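Side-chain contact in glycerol kinase, putative (Plasmodium falciparum, PDB 2W40), which probably phosphorylates glycerol with ATP to give sn-glycerol 3-phosphate: residues C[367-372]-C[496-501]. Residues are numbered along the deposited sequence; the frame is centred on the assembly and turned at random.
Sequences SIYGMT and VERTLI
The phenol ring of Tyr369 meets the last turn of helix 482-500 through its edge: Thr499 OG1 lies in the ring plane, 3.3 Å from Tyr369 CE2. Arg498 reaches the same ring obliquely, with the guanidinium plane turned 55° from the ring; the atoms that meet it are methylene carbons, Arg498 CD 3.6 Å and Arg498 CB 3.8 Å from Tyr369 CE1, so this is aliphatic packing by the arginine stem. From the second subunit, Ile501 O accepts a hydrogen bond from Arg498 NH1, and the ring of Tyr369 meets this one with the planes about 75° apart.

One hydrogen bond joins the segments, from Tyr369 OH to Thr499 OG1 at 2.6 Å. Thr499 N is 3.2 Å from Tyr369 OH, but the geometry is too bent for a hydrogen bond. Thr499 OG1 stands beside its own backbone N (chi1 -57°), a rotation that lets it bond to Ala495 O one turn earlier while facing the tyrosine. The same rotation leaves Thr499 CG2 3.6 Å from Ser367 OG, a hydroxyl hydrogen-bonded to Arg365 O.

Strand 366-371 pairs with strand 347-349 and, through Ile368 and Met371, with a strand of the second subunit, so the contact ties the C-terminal helix to a sheet continued across the dimer interface. Chemically, the threonine hydroxyl bridges the phenol and the helix backbone: accepting from Tyr369 OH and bonded to Ala495 O, it restrains the phenol oxygen.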
# COMPACT_ATOMS: atom_id res chain seq x y z
N SER C 367 -3.00 -5.05 4.85
CA SER C 367 -2.84 -3.70 5.43
C SER C 367 -1.37 -3.31 5.38
O SER C 367 -0.50 -4.13 5.59
CB SER C 367 -3.25 -3.75 6.88
OG SER C 367 -4.57 -4.30 6.93
N ILE C 368 -1.08 -2.05 5.05
CA ILE C 368 0.29 -1.48 5.04
C ILE C 368 0.35 -0.32 6.00
O ILE C 368 -0.55 0.54 5.98
CB ILE C 368 0.73 -1.00 3.62
CG1 ILE C 368 0.58 -2.09 2.59
CG2 ILE C 368 2.23 -0.58 3.62
CD1 ILE C 368 0.86 -1.75 1.15
N TYR C 369 1.36 -0.33 6.88
CA TYR C 369 1.54 0.69 7.88
C TYR C 369 2.91 1.33 7.79
O TYR C 369 3.86 0.72 7.33
CB TYR C 369 1.45 0.07 9.28
CG TYR C 369 0.17 -0.64 9.53
CD1 TYR C 369 -0.94 0.08 9.97
CD2 TYR C 369 0.02 -2.02 9.31
CE1 TYR C 369 -2.17 -0.56 10.21
CE2 TYR C 369 -1.24 -2.65 9.63
CZ TYR C 369 -2.30 -1.90 9.98
OH TYR C 369 -3.50 -2.50 10.24
N GLY C 370 3.01 2.57 8.28
CA GLY C 370 4.30 3.15 8.54
C GLY C 370 4.96 3.93 7.46
O GLY C 370 6.13 4.33 7.61
N MET C 371 4.23 4.18 6.36
CA MET C 371 4.83 4.85 5.19
C MET C 371 5.02 6.37 5.38
O MET C 371 4.23 7.08 6.01
CB MET C 371 4.01 4.56 3.93
CG MET C 371 3.70 3.09 3.65
SD MET C 371 2.99 2.80 2.06
CE MET C 371 1.31 3.44 2.31
N THR C 372 6.14 6.81 4.81
CA THR C 372 6.49 8.18 4.67
C THR C 372 6.77 8.54 3.21
O THR C 372 6.79 7.65 2.33
CB THR C 372 7.72 8.54 5.58
OG1 THR C 372 8.89 7.80 5.19
CG2 THR C 372 7.36 8.34 7.13
N VAL C 496 -0.34 -6.23 13.45
CA VAL C 496 -1.46 -7.26 13.43
C VAL C 496 -2.64 -6.86 14.34
O VAL C 496 -3.85 -6.86 13.97
CB VAL C 496 -0.95 -8.65 13.73
CG1 VAL C 496 -2.10 -9.65 13.72
CG2 VAL C 496 0.09 -9.05 12.68
N GLU C 497 -2.30 -6.32 15.48
CA GLU C 497 -3.38 -5.84 16.41
C GLU C 497 -4.18 -4.75 15.74
O GLU C 497 -5.43 -4.70 15.87
CB GLU C 497 -2.76 -5.39 17.74
CG GLU C 497 -3.76 -5.11 18.77
CD GLU C 497 -3.12 -4.85 20.15
OE1 GLU C 497 -1.84 -4.90 20.24
OE2 GLU C 497 -3.93 -4.59 21.09
N ARG C 498 -3.50 -3.76 15.13
CA ARG C 498 -4.17 -2.64 14.40
C ARG C 498 -5.09 -3.23 13.34
O ARG C 498 -6.21 -2.72 13.10
CB ARG C 498 -3.21 -1.65 13.69
CG ARG C 498 -2.40 -0.83 14.55
CD ARG C 498 -1.60 0.12 13.73
NE ARG C 498 -0.52 0.54 14.61
CZ ARG C 498 -0.72 1.33 15.68
NH1 ARG C 498 -1.85 2.02 15.84
NH2 ARG C 498 0.29 1.60 16.50
N THR C 499 -4.63 -4.26 12.66
CA THR C 499 -5.38 -4.87 11.55
C THR C 499 -6.67 -5.63 12.03
O THR C 499 -7.66 -5.77 11.33
CB THR C 499 -4.44 -5.84 10.81
OG1 THR C 499 -3.30 -5.10 10.39
CG2 THR C 499 -5.17 -6.55 9.61
N LEU C 500 -6.60 -6.16 13.24
CA LEU C 500 -7.63 -7.10 13.81
C LEU C 500 -8.57 -6.43 14.80
O LEU C 500 -9.62 -7.00 15.11
CB LEU C 500 -6.92 -8.29 14.46
CG LEU C 500 -6.13 -9.26 13.55
CD1 LEU C 500 -5.57 -10.40 14.38
CD2 LEU C 500 -6.98 -9.83 12.42
N ILE C 501 -8.18 -5.32 15.40
CA ILE C 501 -8.98 -4.70 16.47
C ILE C 501 -10.41 -4.41 15.97
O ILE C 501 -10.65 -3.99 14.83
CB ILE C 501 -8.25 -3.48 17.14
CG1 ILE C 501 -8.94 -3.06 18.45
CG2 ILE C 501 -8.17 -2.39 16.17
CD1 ILE C 501 -8.09 -2.17 19.31